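Local structure of mandelate racemase/muconate lactonizing enzyme family protein (Roseovarius nubinhibens ISM, 3U4F) at residues S139-D144 and Y331-I336; V168-E173 and G183-I188; L202-N207 and H225-F230. The protein binds magnesium in an enolase-superfamily barrel and probably acts as a hydro-lyase. All coordinates share one frame; numbering follows the deposited sequence.

Interaction 1: residues S139-D144 and Y331-I336. With GAI (guanidine), chain F.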
loop_
_atom_site.group_PDB
_atom_site.type_symbol
_atom_site.label_atom_id
_atom_site.label_comp_id
_atom_site.label_asym_id
_atom_site.label_seq_id
_atom_site.Cartn_x
_atom_site.Cartn_y
_atom_site.Cartn_z
ATOM N N SER A 139 6.133 25.268 9.852
ATOM C CA SER A 139 6.779 23.996 9.624
ATOM C C SER A 139 7.810 24.146 8.493
ATOM O O SER A 139 7.470 24.399 7.329
ATOM C CB SER A 139 5.755 22.902 9.329
ATOM O OG SER A 139 6.355 21.624 9.330
ATOM N N SER A 140 9.076 23.997 8.872
ATOM C CA SER A 140 10.157 23.841 7.916
ATOM C C SER A 140 10.190 22.408 7.362
ATOM O O SER A 140 10.123 21.426 8.126
ATOM C CB SER A 140 11.487 24.137 8.589
ATOM O OG SER A 140 12.559 23.683 7.766
HETATM N N MSE A 141 10.349 22.304 6.048
HETATM C CA MSE A 141 10.492 21.011 5.372
HETATM C C MSE A 141 11.958 20.647 5.172
HETATM O O MSE A 141 12.263 19.505 4.828
HETATM C CB MSE A 141 9.784 21.043 3.989
HETATM C CG MSE A 141 8.307 21.422 4.056
HETATM SE SE MSE A 141 7.337 20.096 5.155
HETATM C CE MSE A 141 5.959 21.220 5.960
ATOM N N LYS A 142 12.867 21.599 5.397
ATOM C CA LYS A 142 14.243 21.460 4.882
ATOM C C LYS A 142 15.238 20.847 5.852
ATOM O O LYS A 142 15.212 21.150 7.034
ATOM C CB LYS A 142 14.764 22.835 4.435
ATOM C CG LYS A 142 14.097 23.377 3.159
ATOM C CD LYS A 142 14.786 24.658 2.699
ATOM C CE LYS A 142 14.374 25.039 1.284
ATOM N NZ LYS A 142 15.214 26.136 0.700
ATOM N N ARG A 143 16.129 20.004 5.333
ATOM C CA ARG A 143 17.339 19.609 6.067
ATOM C C ARG A 143 18.615 20.218 5.496
ATOM O O ARG A 143 19.659 20.201 6.178
ATOM C CB ARG A 143 17.504 18.085 6.110
ATOM C CG ARG A 143 16.703 17.434 7.205
ATOM C CD ARG A 143 16.575 15.931 7.000
ATOM N NE ARG A 143 15.827 15.372 8.105
ATOM C CZ ARG A 143 14.520 15.172 8.063
ATOM N NH1 ARG A 143 13.835 15.450 6.946
ATOM N NH2 ARG A 143 13.906 14.721 9.137
ATOM N N ASP A 144 18.548 20.759 4.277
ATOM C CA ASP A 144 19.743 21.378 3.689
ATOM C C ASP A 144 20.116 22.741 4.299
ATOM O O ASP A 144 21.271 23.217 4.190
ATOM C CB ASP A 144 19.710 21.378 2.143
ATOM C CG ASP A 144 18.504 22.096 1.559
ATOM O OD1 ASP A 144 17.395 22.036 2.132
ATOM O OD2 ASP A 144 18.667 22.698 0.474
ATOM N N TYR A 331 -2.222 22.476 17.383
ATOM C CA TYR A 331 -1.925 23.359 16.267
ATOM C C TYR A 331 -1.970 22.652 14.915
ATOM O O TYR A 331 -1.853 21.430 14.818
ATOM C CB TYR A 331 -0.575 24.110 16.404
ATOM C CG TYR A 331 0.472 23.380 17.248
ATOM C CD1 TYR A 331 1.192 24.054 18.218
ATOM C CD2 TYR A 331 0.727 22.015 17.052
ATOM C CE1 TYR A 331 2.169 23.373 19.008
ATOM C CE2 TYR A 331 1.670 21.318 17.845
ATOM C CZ TYR A 331 2.366 22.016 18.826
ATOM O OH TYR A 331 3.280 21.339 19.588
ATOM N N LEU A 332 -2.167 23.495 13.914
ATOM C CA LEU A 332 -2.154 23.171 12.495
ATOM C C LEU A 332 -0.717 23.208 11.971
ATOM O O LEU A 332 -0.057 24.229 12.108
ATOM C CB LEU A 332 -2.959 24.268 11.788
ATOM C CG LEU A 332 -2.942 24.263 10.258
ATOM C CD1 LEU A 332 -3.844 23.126 9.779
ATOM C CD2 LEU A 332 -3.411 25.617 9.694
ATOM N N GLU A 333 -0.262 22.126 11.325
ATOM C CA GLU A 333 0.994 22.173 10.574
ATOM C C GLU A 333 0.877 23.125 9.384
ATOM O O GLU A 333 0.023 22.947 8.529
ATOM C CB GLU A 333 1.387 20.796 10.048
ATOM C CG GLU A 333 2.752 20.898 9.357
ATOM C CD GLU A 333 3.378 19.585 9.033
ATOM O OE1 GLU A 333 2.670 18.563 9.031
ATOM O OE2 GLU A 333 4.611 19.603 8.785
ATOM N N PHE A 334 1.744 24.127 9.337
ATOM C CA PHE A 334 1.649 25.149 8.313
ATOM C C PHE A 334 2.999 25.297 7.655
ATOM O O PHE A 334 3.921 25.878 8.232
ATOM C CB PHE A 334 1.210 26.493 8.897
ATOM C CG PHE A 334 0.840 27.503 7.829
ATOM C CD1 PHE A 334 -0.464 27.552 7.321
ATOM C CD2 PHE A 334 1.803 28.377 7.322
ATOM C CE1 PHE A 334 -0.798 28.464 6.311
ATOM C CE2 PHE A 334 1.482 29.287 6.293
ATOM C CZ PHE A 334 0.195 29.340 5.805
ATOM N N SER A 335 3.121 24.771 6.436
ATOM C CA SER A 335 4.402 24.863 5.713
ATOM C C SER A 335 4.795 26.320 5.414
ATOM O O SER A 335 4.014 27.095 4.832
ATOM C CB SER A 335 4.368 24.103 4.376
ATOM O OG SER A 335 5.619 24.312 3.719
ATOM N N ILE A 336 6.010 26.679 5.813
ATOM C CA ILE A 336 6.512 28.010 5.558
ATOM C C ILE A 336 7.498 28.096 4.366
ATOM O O ILE A 336 8.157 29.118 4.164
ATOM C CB ILE A 336 7.059 28.703 6.842
ATOM C CG1 ILE A 336 8.046 27.816 7.631
ATOM C CG2 ILE A 336 5.874 29.167 7.719
ATOM C CD1 ILE A 336 9.371 27.537 6.910
HETATM C C GAI F . 6.042 16.523 8.387
HETATM N N1 GAI F . 5.970 17.615 7.672
HETATM N N2 GAI F . 6.787 15.411 8.049
HETATM N N3 GAI F . 5.318 16.406 9.513
#
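S139 and E333 meet because both side chains start anti to their own backbone nitrogens: OG of S139 at chi1 -170°, CG of E333 at chi1 -176°, with the glutamate extended beyond it. The serine hydroxyl therefore donates to the carboxylate, S139 OG to E333 OE2 at 2.7 Å, on the anti lone pair of that oxygen. The same oxygen accepts from the bound guanidine, E333 OE2 to GAI N1 at 2.7 Å. Two donors thus grip one carboxylate oxygen, while E333 OE1 is occupied by the backbone nitrogen of C308, which should limit how far the group can turn. M141, a selenomethionine, approaches E333 from the opposite direction; its chain bends at chi2 and chi3 and brings the methyl CE to 3.5 Å from E333 OE2 and 3.7 Å from S335 CB. Its selenium lies 3.8 Å from GAI N1, where it packs against the ligand. Beneath these groups the backbones join as parallel strands. S139 N donates to F334 O at 2.8 Å, and I336 N donates to S139 O at 3.1 Å, each donor standing above the plane of the carbonyl it meets. I336 then folds its CD1 methyl over the start of the loop, 3.9 Å from S140 CA. In that loop S140 OG accepts from K142 N, an ST turn, and is also bonded to E150. The pairing joins strand 132-139 to strand 332-335, the first and last parallel strands of the TIM barrel closing on each other, with M141, just past the end of strand 132-139, and E333, on strand 332-335, lining the ligand pocket, as in the enolase superfamily.

Interaction 2: residues V168-E173 and G183-I188. With GAI (guanidine), chain F.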
loop_
_atom_site.group_PDB
_atom_site.type_symbol
_atom_site.label_atom_id
_atom_site.label_comp_id
_atom_site.label_asym_id
_atom_site.label_seq_id
_atom_site.Cartn_x
_atom_site.Cartn_y
_atom_site.Cartn_z
ATOM N N VAL A 168 11.298 22.105 13.164
ATOM C CA VAL A 168 12.480 21.926 12.320
ATOM C C VAL A 168 12.789 20.428 12.187
ATOM O O VAL A 168 12.077 19.597 12.740
ATOM C CB VAL A 168 13.708 22.717 12.898
ATOM C CG1 VAL A 168 13.360 24.178 13.016
ATOM C CG2 VAL A 168 14.102 22.147 14.221
ATOM N N ARG A 169 13.818 20.077 11.426
ATOM C CA ARG A 169 14.104 18.687 11.122
ATOM C C ARG A 169 15.332 18.191 11.894
ATOM O O ARG A 169 16.289 18.935 12.060
ATOM C CB ARG A 169 14.370 18.536 9.636
ATOM C CG ARG A 169 13.221 19.045 8.759
ATOM C CD ARG A 169 12.016 18.075 8.822
ATOM N NE ARG A 169 10.756 18.794 8.549
ATOM C CZ ARG A 169 9.575 18.201 8.459
ATOM N NH1 ARG A 169 9.503 16.871 8.522
ATOM N NH2 ARG A 169 8.476 18.935 8.300
ATOM N N ALA A 170 15.292 16.934 12.317
ATOM C CA ALA A 170 16.445 16.221 12.900
ATOM C C ALA A 170 16.896 15.095 11.971
ATOM O O ALA A 170 16.105 14.580 11.182
ATOM C CB ALA A 170 16.062 15.619 14.232
ATOM N N GLY A 171 18.166 14.706 12.074
ATOM C CA GLY A 171 18.639 13.523 11.343
ATOM C C GLY A 171 18.634 13.722 9.849
ATOM O O GLY A 171 18.611 14.838 9.361
ATOM N N ALA A 172 18.685 12.618 9.121
ATOM C CA ALA A 172 18.479 12.635 7.679
ATOM C C ALA A 172 17.177 11.873 7.436
ATOM O O ALA A 172 16.827 10.971 8.210
ATOM C CB ALA A 172 19.661 11.964 6.975
ATOM N N GLU A 173 16.452 12.229 6.375
ATOM C CA GLU A 173 15.165 11.593 6.071
ATOM C C GLU A 173 15.364 10.105 5.801
ATOM O O GLU A 173 16.130 9.740 4.915
ATOM C CB GLU A 173 14.564 12.260 4.834
ATOM C CG GLU A 173 13.178 11.748 4.446
ATOM C CD GLU A 173 12.688 12.426 3.162
ATOM O OE1 GLU A 173 12.608 13.662 3.144
ATOM O OE2 GLU A 173 12.451 11.733 2.157
ATOM N N GLY A 183 26.939 16.412 13.225
ATOM C CA GLY A 183 26.683 17.502 14.170
ATOM C C GLY A 183 25.495 18.427 13.942
ATOM O O GLY A 183 25.190 19.265 14.799
ATOM N N ARG A 184 24.831 18.323 12.795
ATOM C CA ARG A 184 23.695 19.236 12.507
ATOM C C ARG A 184 22.611 19.171 13.584
ATOM O O ARG A 184 22.178 20.211 14.086
ATOM C CB ARG A 184 23.071 18.983 11.133
ATOM C CG ARG A 184 22.041 20.061 10.736
ATOM C CD ARG A 184 21.286 19.759 9.428
ATOM N NE ARG A 184 20.313 20.831 9.132
ATOM C CZ ARG A 184 19.065 20.852 9.583
ATOM N NH1 ARG A 184 18.619 19.855 10.349
ATOM N NH2 ARG A 184 18.250 21.865 9.256
ATOM N N THR A 185 22.192 17.961 13.953
ATOM C CA THR A 185 21.094 17.805 14.926
ATOM C C THR A 185 21.474 18.310 16.316
ATOM O O THR A 185 20.669 18.971 16.989
ATOM C CB THR A 185 20.592 16.357 14.967
ATOM O OG1 THR A 185 20.136 16.017 13.663
ATOM C CG2 THR A 185 19.451 16.167 15.975
ATOM N N GLU A 186 22.711 18.036 16.738
ATOM C CA GLU A 186 23.174 18.515 18.043
ATOM C C GLU A 186 23.245 20.042 18.096
ATOM O O GLU A 186 23.104 20.631 19.156
ATOM C CB GLU A 186 24.531 17.891 18.420
ATOM C CG GLU A 186 24.426 16.408 18.684
ATOM C CD GLU A 186 24.650 15.541 17.443
ATOM O OE1 GLU A 186 24.738 16.056 16.292
ATOM O OE2 GLU A 186 24.750 14.310 17.637
ATOM N N GLU A 187 23.461 20.665 16.947
ATOM C CA GLU A 187 23.532 22.112 16.870
ATOM C C GLU A 187 22.144 22.741 16.825
ATOM O O GLU A 187 21.906 23.761 17.460
ATOM C CB GLU A 187 24.340 22.559 15.652
ATOM C CG GLU A 187 24.502 24.094 15.566
ATOM C CD GLU A 187 25.163 24.558 14.278
ATOM O OE1 GLU A 187 25.632 23.696 13.498
ATOM O OE2 GLU A 187 25.217 25.796 14.038
ATOM N N ILE A 188 21.224 22.136 16.067
ATOM C CA ILE A 188 19.937 22.800 15.806
ATOM C C ILE A 188 19.063 22.888 17.058
ATOM O O ILE A 188 18.367 23.869 17.251
ATOM C CB ILE A 188 19.170 22.142 14.615
ATOM C CG1 ILE A 188 18.106 23.104 14.050
ATOM C CG2 ILE A 188 18.553 20.843 15.032
ATOM C CD1 ILE A 188 17.558 22.713 12.666
HETATM C C GAI F . 6.042 16.523 8.387
HETATM N N1 GAI F . 5.970 17.615 7.672
HETATM N N2 GAI F . 6.787 15.411 8.049
HETATM N N3 GAI F . 5.318 16.406 9.513
HETATM O O HOH W 1 15.473 22.031 9.772
HETATM O O HOH W 2 19.522 17.260 10.690
#
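R184 and R169 turn their guanidinium groups to different tasks: one ties helix to strand, the other faces the ligand. The chain of R184, extended from CG to NE, lays its guanidinium edge-on to the R169 carbonyl; NH1 donates to R169 O at 3.0 Å, with the oxygen in the guanidinium plane but the donor well above the carbonyl plane. NH2 of R184 also reaches I145 O, and water 1 bridges it to R169 N. T185 puts OG1 beside its own backbone nitrogen (chi1 -59°), where it takes an almost straight bond from G171 N at 2.9 Å; D179 is a further partner of that hydroxyl. Its methyl CG2 rests 3.9 Å from A170 CB. Farther along the helix, V168 and I188 meet tip to tip, CG2 to CD1 at 3.8 Å. R169 itself bends at chi2 and leads away from the helix, presenting its edge to guanidine, NH2 to GAI N1 at 2.9 Å, while NE holds S140 O. Replacing R169 by alanine is likely to leave S140 O without this donor and open a gap beside the ligand. The whole belongs to a beta-alpha-beta unit of the TIM barrel, helix 184-196 packing outside the strand whose R169 lines the pocket.

Interaction 3: residues L202-N207 and H225-F230. With MG (magnesium ion), chain E; GAI (guanidine), chain F.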
loop_
_atom_site.group_PDB
_atom_site.type_symbol
_atom_site.label_atom_id
_atom_site.label_comp_id
_atom_site.label_asym_id
_atom_site.label_seq_id
_atom_site.Cartn_x
_atom_site.Cartn_y
_atom_site.Cartn_z
ATOM N N LEU A 202 8.636 24.605 20.560
ATOM C CA LEU A 202 9.557 24.074 19.572
ATOM C C LEU A 202 9.300 22.581 19.346
ATOM O O LEU A 202 9.213 21.800 20.295
ATOM C CB LEU A 202 11.012 24.320 19.972
ATOM C CG LEU A 202 11.472 25.787 20.114
ATOM C CD1 LEU A 202 12.910 25.844 20.689
ATOM C CD2 LEU A 202 11.362 26.578 18.779
ATOM N N LEU A 203 9.166 22.225 18.068
ATOM C CA LEU A 203 8.835 20.863 17.641
ATOM C C LEU A 203 9.958 20.382 16.730
ATOM O O LEU A 203 10.638 21.188 16.104
ATOM C CB LEU A 203 7.530 20.882 16.813
ATOM C CG LEU A 203 6.205 21.394 17.369
ATOM C CD1 LEU A 203 6.135 22.918 17.486
ATOM C CD2 LEU A 203 5.041 20.901 16.413
ATOM N N ILE A 204 10.149 19.074 16.625
ATOM C CA ILE A 204 11.155 18.569 15.696
ATOM C C ILE A 204 10.616 17.299 15.078
ATOM O O ILE A 204 9.767 16.616 15.670
ATOM C CB ILE A 204 12.548 18.329 16.399
ATOM C CG1 ILE A 204 13.707 18.293 15.378
ATOM C CG2 ILE A 204 12.511 17.103 17.308
ATOM C CD1 ILE A 204 15.088 18.663 16.030
ATOM N N ASP A 205 11.132 16.962 13.904
ATOM C CA ASP A 205 10.633 15.799 13.185
ATOM C C ASP A 205 11.873 15.093 12.614
ATOM O O ASP A 205 12.654 15.714 11.904
ATOM C CB ASP A 205 9.727 16.305 12.064
ATOM C CG ASP A 205 8.899 15.204 11.399
ATOM O OD1 ASP A 205 9.320 14.035 11.408
ATOM O OD2 ASP A 205 7.801 15.531 10.864
ATOM N N ALA A 206 12.031 13.814 12.948
ATOM C CA ALA A 206 13.202 13.011 12.543
ATOM C C ALA A 206 12.939 12.176 11.303
ATOM O O ALA A 206 13.817 11.452 10.815
ATOM C CB ALA A 206 13.642 12.101 13.705
ATOM N N ASN A 207 11.715 12.239 10.805
ATOM C CA ASN A 207 11.321 11.466 9.606
ATOM C C ASN A 207 11.956 10.089 9.503
ATOM O O ASN A 207 12.622 9.760 8.488
ATOM C CB ASN A 207 11.611 12.277 8.344
ATOM C CG ASN A 207 10.729 13.510 8.230
ATOM O OD1 ASN A 207 9.560 13.435 7.796
ATOM N ND2 ASN A 207 11.274 14.636 8.611
ATOM N N HIS A 225 16.360 21.140 26.308
ATOM C CA HIS A 225 16.115 22.432 25.673
ATOM C C HIS A 225 14.653 22.800 25.501
ATOM O O HIS A 225 14.329 23.717 24.776
ATOM C CB HIS A 225 16.911 22.563 24.372
ATOM C CG HIS A 225 18.393 22.632 24.603
ATOM N ND1 HIS A 225 19.174 21.505 24.743
ATOM C CD2 HIS A 225 19.222 23.689 24.779
ATOM C CE1 HIS A 225 20.428 21.864 24.964
ATOM N NE2 HIS A 225 20.485 23.184 24.984
ATOM N N GLY A 226 13.777 22.108 26.213
ATOM C CA GLY A 226 12.391 22.511 26.269
ATOM C C GLY A 226 11.590 22.326 24.985
ATOM O O GLY A 226 10.556 22.980 24.811
ATOM N N PHE A 227 12.031 21.431 24.099
ATOM C CA PHE A 227 11.146 21.011 23.001
ATOM C C PHE A 227 9.921 20.266 23.537
ATOM O O PHE A 227 9.964 19.625 24.606
ATOM C CB PHE A 227 11.888 20.161 21.963
ATOM C CG PHE A 227 12.683 20.953 20.963
ATOM C CD1 PHE A 227 13.767 21.771 21.362
ATOM C CD2 PHE A 227 12.393 20.838 19.599
ATOM C CE1 PHE A 227 14.539 22.466 20.408
ATOM C CE2 PHE A 227 13.139 21.534 18.638
ATOM C CZ PHE A 227 14.218 22.344 19.040
ATOM N N SER A 228 8.808 20.335 22.803
ATOM C CA SER A 228 7.560 19.764 23.297
ATOM C C SER A 228 6.896 18.722 22.385
ATOM O O SER A 228 5.786 18.249 22.694
ATOM C CB SER A 228 6.553 20.882 23.625
ATOM O OG SER A 228 6.506 21.817 22.541
ATOM N N HIS A 229 7.599 18.329 21.308
ATOM C CA HIS A 229 6.991 17.485 20.262
ATOM C C HIS A 229 8.156 16.848 19.489
ATOM O O HIS A 229 8.985 17.560 18.919
ATOM C CB HIS A 229 6.130 18.419 19.376
ATOM C CG HIS A 229 5.571 17.800 18.130
ATOM N ND1 HIS A 229 4.214 17.719 17.892
ATOM C CD2 HIS A 229 6.176 17.288 17.031
ATOM C CE1 HIS A 229 4.004 17.177 16.703
ATOM N NE2 HIS A 229 5.180 16.906 16.160
ATOM N N PHE A 230 8.209 15.526 19.489
ATOM C CA PHE A 230 9.291 14.758 18.848
ATOM C C PHE A 230 8.614 13.769 17.902
ATOM O O PHE A 230 8.064 12.731 18.320
ATOM C CB PHE A 230 10.070 14.040 19.967
ATOM C CG PHE A 230 11.282 13.268 19.508
ATOM C CD1 PHE A 230 11.853 13.476 18.262
ATOM C CD2 PHE A 230 11.884 12.380 20.390
ATOM C CE1 PHE A 230 13.012 12.767 17.876
ATOM C CE2 PHE A 230 13.052 11.667 20.015
ATOM C CZ PHE A 230 13.603 11.863 18.779
HETATM MG MG MG E . 6.204 14.472 9.932
HETATM C C GAI F . 6.042 16.523 8.387
HETATM N N1 GAI F . 5.970 17.615 7.672
HETATM N N2 GAI F . 6.787 15.411 8.049
HETATM N N3 GAI F . 5.318 16.406 9.513
HETATM O O HOH W 3 8.346 23.602 23.345
HETATM O O HOH W 4 7.337 12.846 10.081
#
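L202 and F227 form the apolar centre: the leucine CB sits over the middle of the phenyl face, 3.6 Å from the F227 ring centroid and only 6° off its normal, a CH-pi contact. The L202 CD1 methyl extends the cover toward CE1 and CZ, and I204 CB approaches CE2 of the same ring obliquely. On this side, too, I204 and F230 lie alongside one another, pointing the same way, with I204 CG2 3.8 Å from F230 CD1. Helix 212-224 packs against this group through L222 and L218. Across the sheet, L203 and H229 repeat the theme with a different ring: L203 CD2 stands 3.6 Å from the imidazole centroid, over its face. H229 CG is anti to the backbone N (chi1 172°), which helps bring the ring's face to the leucine, and its NE2 bonds to E231.

Between the two layers the backbones pair in parallel. S228 N donates to L202 O at 2.9 Å in a nearly linear arrangement, and I204 N donates to H229 O at 3.0 Å. At one end, water 3 links L202 N, G226 O and S228 OG; G226, with positive phi, is the C-prime residue of a Schellman motif that ends the preceding helix.

At the other end lies the polar edge. D205 OD2 binds magnesium at 2.1 Å, while D205 OD1 accepts from N207 N in an Asx turn and probably also from the metal-bound water 4. Guanidine completes two further positions through N2 and N3, and E231 and E257 supply the rest. The contact thus runs from apolar CH-pi packing to a strand end whose carboxylate divides its oxygens between metal and turn, an arrangement likely to keep the aspartate oriented toward the magnesium.

Overall arrangement
All three contacts are buried and reach the same barrel sheet, yet their chemistry follows their place in it. Interaction 1 pairs strands far apart in sequence, and the other two are nested within the chain between them; its character is polar and ligand-facing. Interaction 2 sets a helix against a strand, mixing hydrogen bonds and waters with a small apolar patch. Interaction 3, the most extensive and apolar, joins strands that follow each other in the chain and turns polar at the metal. Strands 165-169 and 201-205 are neighbours, so interactions 2 and 3 are probably joined by a hydrogen bond from A170 N to D205 O, while R143 NH2 and A170 O probably link interactions 1 and 2 likewise. Guanidine is the common meeting point.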